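Local structure of Dps family protein (Staphylococcus aureus subsp. aureus, 2D5K) at residues 3-8 with 120-125; 7-12 with 61-66; 112-117 with 128-133. The protein assembles into a twelve-subunit, ferritin-like shell and, as a Dps protein, probably oxidises and stores iron and compacts the nucleoid. One frame throughout, in Å; residues are numbered along the deposited sequence.

Contact 1 (3-8 with 120-125); sequences SNQQDV and AGDDVS
Q5 and D122 make the polar link between the two segments. NE2 of Q5 donates to OD2 of D122 at 2.8 Å, and the bond is almost straight at 177°. OD2 lies in the amide plane of Q5, while NE2 meets OD2 on its anti side, about 30° out of the carboxylate plane. Q5 gets there because its chain bends at chi2 (65°). S125 OG gives a second bond to D122 OD2, at 2.7 Å, from the other face of the carboxylate. D122 OD1 accepts from S125 N at 2.9 Å, so D122 is the N-cap of helix 123-147. R62 forms a salt bridge with the same OD1 and probably helps keep the aspartate ionised.

Apolar contacts lie beside this network. V8 splits its two methyls. CG2 meets A120 CB at 3.6 Å, while CG1 sits 3.6 Å from S125 CB and also comes close to D122 OD2. A weaker CA-H...O contact joins A120 CA to S3 O at 3.3 Å.

Capping shapes both ends. N4 and D7 form a capping box at the start of helix 5-32. G121 ends helix 92-120 in a Schellman motif. The contact thus brings the starts of helices 5-32 and 123-147 to the end of helix 92-120, where S3 and D7 touch I116.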
loop_
_atom_site.group_PDB
_atom_site.type_symbol
_atom_site.label_atom_id
_atom_site.label_comp_id
_atom_site.label_asym_id
_atom_site.label_seq_id
_atom_site.Cartn_x
_atom_site.Cartn_y
_atom_site.Cartn_z
ATOM N N SER B 3 16.778 -17.951 -41.204
ATOM C CA SER B 3 15.574 -18.286 -40.455
ATOM C C SER B 3 14.444 -17.313 -40.781
ATOM O O SER B 3 14.688 -16.153 -41.115
ATOM C CB SER B 3 15.863 -18.243 -38.953
ATOM O OG SER B 3 16.946 -19.094 -38.613
ATOM N N ASN B 4 13.206 -17.790 -40.688
ATOM C CA ASN B 4 12.048 -16.946 -40.954
ATOM C C ASN B 4 11.148 -16.916 -39.725
ATOM O O ASN B 4 11.437 -17.571 -38.722
ATOM C CB ASN B 4 11.259 -17.459 -42.162
ATOM C CG ASN B 4 10.862 -18.912 -42.022
ATOM O OD1 ASN B 4 10.371 -19.338 -40.978
ATOM N ND2 ASN B 4 11.065 -19.683 -43.085
ATOM N N GLN B 5 10.059 -16.160 -39.809
ATOM C CA GLN B 5 9.131 -16.028 -38.691
ATOM C C GLN B 5 8.619 -17.377 -38.204
ATOM O O GLN B 5 8.505 -17.610 -37.000
ATOM C CB GLN B 5 7.945 -15.147 -39.087
ATOM C CG GLN B 5 7.037 -14.807 -37.920
ATOM C CD GLN B 5 7.734 -13.944 -36.887
ATOM O OE1 GLN B 5 7.860 -12.732 -37.059
ATOM N NE2 GLN B 5 8.207 -14.568 -35.814
ATOM N N GLN B 6 8.310 -18.262 -39.147
ATOM C CA GLN B 6 7.808 -19.591 -38.823
ATOM C C GLN B 6 8.795 -20.350 -37.939
ATOM O O GLN B 6 8.393 -21.058 -37.013
ATOM C CB GLN B 6 7.547 -20.382 -40.109
ATOM C CG GLN B 6 6.444 -19.802 -40.996
ATOM C CD GLN B 6 6.740 -18.387 -41.477
ATOM O OE1 GLN B 6 7.738 -18.142 -42.158
ATOM N NE2 GLN B 6 5.869 -17.448 -41.121
ATOM N N ASP B 7 10.084 -20.208 -38.233
ATOM C CA ASP B 7 11.118 -20.875 -37.452
ATOM C C ASP B 7 11.099 -20.354 -36.021
ATOM O O ASP B 7 11.319 -21.108 -35.074
ATOM C CB ASP B 7 12.508 -20.627 -38.050
ATOM C CG ASP B 7 12.683 -21.261 -39.417
ATOM O OD1 ASP B 7 12.214 -22.401 -39.607
ATOM O OD2 ASP B 7 13.303 -20.623 -40.294
ATOM N N VAL B 8 10.845 -19.057 -35.870
ATOM C CA VAL B 8 10.804 -18.449 -34.545
ATOM C C VAL B 8 9.584 -18.942 -33.769
ATOM O O VAL B 8 9.675 -19.220 -32.574
ATOM C CB VAL B 8 10.770 -16.908 -34.639
ATOM C CG1 VAL B 8 10.808 -16.296 -33.245
ATOM C CG2 VAL B 8 11.963 -16.417 -35.454
ATOM N N ALA B 120 16.193 -14.101 -38.061
ATOM C CA ALA B 120 14.905 -13.927 -38.718
ATOM C C ALA B 120 14.425 -12.484 -38.624
ATOM O O ALA B 120 13.439 -12.102 -39.256
ATOM C CB ALA B 120 13.878 -14.861 -38.091
ATOM N N GLY B 121 15.129 -11.683 -37.835
ATOM C CA GLY B 121 14.751 -10.292 -37.678
ATOM C C GLY B 121 13.644 -10.101 -36.655
ATOM O O GLY B 121 13.039 -9.032 -36.589
ATOM N N ASP B 122 13.362 -11.137 -35.869
ATOM C CA ASP B 122 12.329 -11.038 -34.840
ATOM C C ASP B 122 13.060 -10.674 -33.561
ATOM O O ASP B 122 13.366 -11.528 -32.730
ATOM C CB ASP B 122 11.599 -12.367 -34.656
ATOM C CG ASP B 122 10.406 -12.245 -33.725
ATOM O OD1 ASP B 122 10.343 -11.250 -32.967
ATOM O OD2 ASP B 122 9.539 -13.142 -33.740
ATOM N N ASP B 123 13.337 -9.388 -33.411
ATOM C CA ASP B 123 14.073 -8.902 -32.259
ATOM C C ASP B 123 13.259 -8.887 -30.974
ATOM O O ASP B 123 13.824 -8.873 -29.881
ATOM C CB ASP B 123 14.631 -7.521 -32.590
ATOM C CG ASP B 123 15.409 -7.529 -33.898
ATOM O OD1 ASP B 123 16.373 -8.312 -33.999
ATOM O OD2 ASP B 123 15.049 -6.773 -34.825
ATOM N N VAL B 124 11.937 -8.897 -31.105
ATOM C CA VAL B 124 11.071 -8.917 -29.931
ATOM C C VAL B 124 11.140 -10.309 -29.300
ATOM O O VAL B 124 11.351 -10.443 -28.095
ATOM C CB VAL B 124 9.608 -8.594 -30.302
ATOM C CG1 VAL B 124 8.682 -8.910 -29.126
ATOM C CG2 VAL B 124 9.487 -7.118 -30.672
ATOM N N SER B 125 10.967 -11.344 -30.115
ATOM C CA SER B 125 11.029 -12.710 -29.599
ATOM C C SER B 125 12.428 -12.980 -29.072
ATOM O O SER B 125 12.604 -13.661 -28.061
ATOM C CB SER B 125 10.678 -13.720 -30.694
ATOM O OG SER B 125 9.317 -13.590 -31.078
#

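Contact 2 (7-12 with 61-66); sequences DVVKEL and ERILAV
V9 and L12 face I63, V66 and R62 where two antiparallel helices of the ferritin-like four-helix bundle lie side by side. These are the first turns of helix 5-32 and the last turn of helix 38-65. Their axes come within 10.0 Å, with 165° between their directions.

V9 comes first. Its two methyls go to different partners: CG1 meets I63 CG2 at 4.0 Å, and CG2 meets V66 CG2 at 3.9 Å. The V9 and I63 side chains are roughly perpendicular. V66 lies just past the helix end.

L12, one turn on, points at the other helix. L12 and I63 run alongside each other, pointing opposite ways, and L12 CB is tightly packed against I63 CG1 at 3.5 Å. I63 CG1 stands beside its backbone N (chi1 -71°), and the extended I63 CD1 beyond it also reaches L12 CB. L12 CD1 then reaches R62 CG at 4.0 Å.

Only the aliphatic part of R62 serves this contact. Its guanidinium turns to D122 and S125, and to D137 of the second subunit. V66 CG1 lies over one face of that guanidinium, 3.3 Å above its plane and offset toward the rim.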
loop_
_atom_site.group_PDB
_atom_site.type_symbol
_atom_site.label_atom_id
_atom_site.label_comp_id
_atom_site.label_asym_id
_atom_site.label_seq_id
_atom_site.Cartn_x
_atom_site.Cartn_y
_atom_site.Cartn_z
ATOM N N ASP B 7 10.084 -20.208 -38.233
ATOM C CA ASP B 7 11.118 -20.875 -37.452
ATOM C C ASP B 7 11.099 -20.354 -36.021
ATOM O O ASP B 7 11.319 -21.108 -35.074
ATOM C CB ASP B 7 12.508 -20.627 -38.050
ATOM C CG ASP B 7 12.683 -21.261 -39.417
ATOM O OD1 ASP B 7 12.214 -22.401 -39.607
ATOM O OD2 ASP B 7 13.303 -20.623 -40.294
ATOM N N VAL B 8 10.845 -19.057 -35.870
ATOM C CA VAL B 8 10.804 -18.449 -34.545
ATOM C C VAL B 8 9.584 -18.942 -33.769
ATOM O O VAL B 8 9.675 -19.220 -32.574
ATOM C CB VAL B 8 10.770 -16.908 -34.639
ATOM C CG1 VAL B 8 10.808 -16.296 -33.245
ATOM C CG2 VAL B 8 11.963 -16.417 -35.454
ATOM N N VAL B 9 8.445 -19.052 -34.446
ATOM C CA VAL B 9 7.235 -19.536 -33.786
ATOM C C VAL B 9 7.486 -20.935 -33.229
ATOM O O VAL B 9 7.022 -21.276 -32.142
ATOM C CB VAL B 9 6.042 -19.575 -34.763
ATOM C CG1 VAL B 9 4.858 -20.298 -34.121
ATOM C CG2 VAL B 9 5.641 -18.157 -35.131
ATOM N N LYS B 10 8.228 -21.738 -33.982
ATOM C CA LYS B 10 8.563 -23.095 -33.569
ATOM C C LYS B 10 9.364 -23.039 -32.263
ATOM O O LYS B 10 9.141 -23.837 -31.350
ATOM C CB LYS B 10 9.382 -23.774 -34.671
ATOM C CG LYS B 10 9.672 -25.251 -34.458
ATOM C CD LYS B 10 10.765 -25.478 -33.429
ATOM C CE LYS B 10 11.254 -26.914 -33.475
ATOM N NZ LYS B 10 11.769 -27.254 -34.832
ATOM N N GLU B 11 10.300 -22.095 -32.185
ATOM C CA GLU B 11 11.120 -21.929 -30.988
ATOM C C GLU B 11 10.272 -21.433 -29.818
ATOM O O GLU B 11 10.477 -21.846 -28.675
ATOM C CB GLU B 11 12.258 -20.935 -31.246
ATOM C CG GLU B 11 13.318 -21.426 -32.222
ATOM C CD GLU B 11 13.913 -22.760 -31.812
ATOM O OE1 GLU B 11 14.193 -22.943 -30.607
ATOM O OE2 GLU B 11 14.109 -23.621 -32.698
ATOM N N LEU B 12 9.333 -20.536 -30.104
ATOM C CA LEU B 12 8.459 -19.999 -29.068
ATOM C C LEU B 12 7.562 -21.099 -28.501
ATOM O O LEU B 12 7.414 -21.222 -27.281
ATOM C CB LEU B 12 7.603 -18.852 -29.629
ATOM C CG LEU B 12 8.344 -17.531 -29.884
ATOM C CD1 LEU B 12 7.517 -16.626 -30.795
ATOM C CD2 LEU B 12 8.624 -16.841 -28.550
ATOM N N GLU B 61 1.448 -15.158 -26.142
ATOM C CA GLU B 61 0.870 -13.944 -26.709
ATOM C C GLU B 61 1.792 -13.278 -27.724
ATOM O O GLU B 61 1.354 -12.431 -28.500
ATOM C CB GLU B 61 0.481 -12.962 -25.604
ATOM C CG GLU B 61 -0.493 -13.574 -24.601
ATOM C CD GLU B 61 -1.322 -12.545 -23.863
ATOM O OE1 GLU B 61 -0.811 -11.440 -23.589
ATOM O OE2 GLU B 61 -2.490 -12.854 -23.542
ATOM N N ARG B 62 3.068 -13.655 -27.719
ATOM C CA ARG B 62 3.995 -13.105 -28.702
ATOM C C ARG B 62 3.709 -13.859 -29.993
ATOM O O ARG B 62 3.680 -13.273 -31.077
ATOM C CB ARG B 62 5.453 -13.322 -28.283
ATOM C CG ARG B 62 6.464 -12.979 -29.387
ATOM C CD ARG B 62 6.271 -11.547 -29.905
ATOM N NE ARG B 62 7.117 -11.263 -31.068
ATOM C CZ ARG B 62 6.990 -10.188 -31.838
ATOM N NH1 ARG B 62 6.049 -9.287 -31.574
ATOM N NH2 ARG B 62 7.793 -10.017 -32.884
ATOM N N ILE B 63 3.497 -15.167 -29.871
ATOM C CA ILE B 63 3.186 -15.998 -31.026
ATOM C C ILE B 63 1.941 -15.424 -31.695
ATOM O O ILE B 63 1.838 -15.394 -32.924
ATOM C CB ILE B 63 2.920 -17.468 -30.615
ATOM C CG1 ILE B 63 4.230 -18.131 -30.171
ATOM C CG2 ILE B 63 2.321 -18.239 -31.777
ATOM C CD1 ILE B 63 4.066 -19.560 -29.691
ATOM N N LEU B 64 0.999 -14.964 -30.878
ATOM C CA LEU B 64 -0.231 -14.375 -31.395
ATOM C C LEU B 64 0.095 -13.057 -32.094
ATOM O O LEU B 64 -0.455 -12.747 -33.152
ATOM C CB LEU B 64 -1.219 -14.130 -30.249
ATOM C CG LEU B 64 -1.724 -15.382 -29.521
ATOM C CD1 LEU B 64 -2.406 -14.987 -28.219
ATOM C CD2 LEU B 64 -2.677 -16.156 -30.425
ATOM N N ALA B 65 1.007 -12.292 -31.501
ATOM C CA ALA B 65 1.408 -11.004 -32.052
ATOM C C ALA B 65 2.095 -11.125 -33.415
ATOM O O ALA B 65 2.163 -10.147 -34.161
ATOM C CB ALA B 65 2.319 -10.275 -31.062
ATOM N N VAL B 66 2.609 -12.310 -33.739
ATOM C CA VAL B 66 3.260 -12.515 -35.034
ATOM C C VAL B 66 2.380 -13.355 -35.957
ATOM O O VAL B 66 2.832 -13.849 -36.993
ATOM C CB VAL B 66 4.653 -13.190 -34.893
ATOM C CG1 VAL B 66 5.566 -12.310 -34.063
ATOM C CG2 VAL B 66 4.522 -14.573 -34.267
#

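Contact 3 (112-117 with 128-133); sequences NAIEIA and MFIGMQ
The F129 ring lies against A113 and A117. A113 CB sits over the centre of one face, 3.8 Å from the centroid and only 11° off the ring normal. This is a CH-pi contact. A117 CB comes to the edge, near the ring plane, with F129 CD2 4.3 Å away. The backbone of A113 is close too, its O lying 3.8 Å from F129 CD2. The small alanines let the ring come near the helix backbone. A chi1 of -72° sets CG beside the backbone N and turns the ring toward A113. E11 and L12 of helix 5-32 also touch this ring, as does L110, so it is enclosed in the bundle core.

The other flat group is the amide of Q133. The chain is extended beyond CG and lies nearly square to I114. Its NE2 is hydrogen-bonded to E111, which helps fix the rotation of the amide.

I114 carries the apolar side. It lies alongside F129, the two side chains pointing opposite ways, and its CG1 meets F129 CB at 3.6 Å. I130 comes across it almost at right angles. The I114 and I130 CD1 atoms are modelled too close together, so the fine detail there is doubtful, and so is the approach of I114 CD1 to Q133 OE1. D123 of the fourth subunit packs on both isoleucines.

No hydrogen bond joins the two segments. Their axes approach to 9.3 Å and run 163° apart. The pair is the antiparallel hairpin of helices 92-120 and 123-147, half of the four-helix bundle typical of ferritin-like proteins.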
loop_
_atom_site.group_PDB
_atom_site.type_symbol
_atom_site.label_atom_id
_atom_site.label_comp_id
_atom_site.label_asym_id
_atom_site.label_seq_id
_atom_site.Cartn_x
_atom_site.Cartn_y
_atom_site.Cartn_z
ATOM N N ASN B 112 20.174 -21.233 -28.867
ATOM C CA ASN B 112 19.873 -21.462 -30.275
ATOM C C ASN B 112 18.664 -20.635 -30.714
ATOM O O ASN B 112 18.660 -20.059 -31.798
ATOM C CB ASN B 112 19.609 -22.950 -30.519
ATOM C CG ASN B 112 19.341 -23.264 -31.978
ATOM O OD1 ASN B 112 20.137 -22.931 -32.854
ATOM N ND2 ASN B 112 18.215 -23.914 -32.244
ATOM N N ALA B 113 17.644 -20.574 -29.862
ATOM C CA ALA B 113 16.433 -19.815 -30.167
ATOM C C ALA B 113 16.736 -18.333 -30.362
ATOM O O ALA B 113 16.137 -17.673 -31.215
ATOM C CB ALA B 113 15.409 -19.993 -29.042
ATOM N N ILE B 114 17.655 -17.813 -29.553
ATOM C CA ILE B 114 18.054 -16.411 -29.626
ATOM C C ILE B 114 18.694 -16.128 -30.984
ATOM O O ILE B 114 18.412 -15.112 -31.624
ATOM C CB ILE B 114 19.044 -16.085 -28.484
ATOM C CG1 ILE B 114 18.288 -16.071 -27.151
ATOM C CG2 ILE B 114 19.748 -14.754 -28.743
ATOM C CD1 ILE B 114 19.183 -16.226 -25.930
ATOM N N GLU B 115 19.556 -17.038 -31.419
ATOM C CA GLU B 115 20.228 -16.895 -32.703
ATOM C C GLU B 115 19.216 -16.929 -33.845
ATOM O O GLU B 115 19.285 -16.120 -34.769
ATOM C CB GLU B 115 21.256 -18.015 -32.876
ATOM C CG GLU B 115 21.868 -18.087 -34.263
ATOM C CD GLU B 115 22.980 -19.111 -34.348
ATOM O OE1 GLU B 115 22.775 -20.254 -33.881
ATOM O OE2 GLU B 115 24.058 -18.775 -34.886
ATOM N N ILE B 116 18.276 -17.869 -33.773
ATOM C CA ILE B 116 17.244 -18.013 -34.796
ATOM C C ILE B 116 16.388 -16.755 -34.900
ATOM O O ILE B 116 16.135 -16.253 -35.994
ATOM C CB ILE B 116 16.315 -19.220 -34.489
ATOM C CG1 ILE B 116 17.129 -20.518 -34.496
ATOM C CG2 ILE B 116 15.171 -19.283 -35.498
ATOM C CD1 ILE B 116 17.980 -20.700 -35.725
ATOM N N ALA B 117 15.941 -16.252 -33.755
ATOM C CA ALA B 117 15.108 -15.054 -33.726
ATOM C C ALA B 117 15.837 -13.863 -34.341
ATOM O O ALA B 117 15.277 -13.138 -35.167
ATOM C CB ALA B 117 14.701 -14.741 -32.294
ATOM N N MET B 128 12.686 -11.652 -25.665
ATOM C CA MET B 128 11.947 -12.473 -24.714
ATOM C C MET B 128 12.748 -13.710 -24.332
ATOM O O MET B 128 12.764 -14.112 -23.168
ATOM C CB MET B 128 10.595 -12.876 -25.296
ATOM C CG MET B 128 9.624 -11.711 -25.359
ATOM S SD MET B 128 8.017 -12.201 -25.980
ATOM C CE MET B 128 7.164 -10.600 -26.004
ATOM N N PHE B 129 13.414 -14.315 -25.312
ATOM C CA PHE B 129 14.231 -15.489 -25.032
ATOM C C PHE B 129 15.390 -15.097 -24.123
ATOM O O PHE B 129 15.773 -15.857 -23.237
ATOM C CB PHE B 129 14.782 -16.092 -26.327
ATOM C CG PHE B 129 13.748 -16.785 -27.167
ATOM C CD1 PHE B 129 12.839 -17.670 -26.590
ATOM C CD2 PHE B 129 13.709 -16.590 -28.545
ATOM C CE1 PHE B 129 11.907 -18.354 -27.375
ATOM C CE2 PHE B 129 12.782 -17.269 -29.335
ATOM C CZ PHE B 129 11.881 -18.153 -28.746
ATOM N N ILE B 130 15.955 -13.912 -24.352
ATOM C CA ILE B 130 17.070 -13.427 -23.540
ATOM C C ILE B 130 16.625 -13.252 -22.094
ATOM O O ILE B 130 17.318 -13.667 -21.168
ATOM C CB ILE B 130 17.599 -12.063 -24.041
ATOM C CG1 ILE B 130 18.080 -12.176 -25.489
ATOM C CG2 ILE B 130 18.727 -11.579 -23.132
ATOM C CD1 ILE B 130 19.211 -13.115 -25.683
ATOM N N GLY B 131 15.470 -12.620 -21.909
ATOM C CA GLY B 131 14.951 -12.413 -20.569
ATOM C C GLY B 131 14.763 -13.739 -19.853
ATOM O O GLY B 131 15.090 -13.873 -18.675
ATOM N N MET B 132 14.229 -14.723 -20.567
ATOM C CA MET B 132 14.010 -16.046 -19.989
ATOM C C MET B 132 15.336 -16.720 -19.639
ATOM O O MET B 132 15.492 -17.282 -18.556
ATOM C CB MET B 132 13.232 -16.932 -20.966
ATOM C CG MET B 132 13.025 -18.360 -20.466
ATOM S SD MET B 132 12.161 -19.412 -21.651
ATOM C CE MET B 132 10.472 -18.904 -21.373
ATOM N N GLN B 133 16.296 -16.663 -20.556
ATOM C CA GLN B 133 17.594 -17.282 -20.308
ATOM C C GLN B 133 18.270 -16.647 -19.093
ATOM O O GLN B 133 18.961 -17.325 -18.333
ATOM C CB GLN B 133 18.491 -17.148 -21.542
ATOM C CG GLN B 133 19.794 -17.941 -21.447
ATOM C CD GLN B 133 20.650 -17.789 -22.686
ATOM O OE1 GLN B 133 20.826 -16.682 -23.189
ATOM N NE2 GLN B 133 21.195 -18.903 -23.182
#

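In the fold
The three contacts lie at one end of the bundle, on the same side of its centre. Contacts 1 and 2 share D7 and V8, and their centres are 8 Å apart. The R62 salt bridge to D122 (2.8 Å, NH2 to OD1) ties them. Contact 3 lies about 10 Å from contact 1, centre to centre, and D122 N probably bonds to A117 O at 2.9 Å across the turn. F129 CZ packs on L12 CD2 at 3.5 Å, which joins contact 3 to contact 2. E61, in segment 61-66, hydrogen-bonds through OE2 to H42 of the third subunit and packs on its H30. This is consistent with the ferroxidase site that Dps proteins form between subunits.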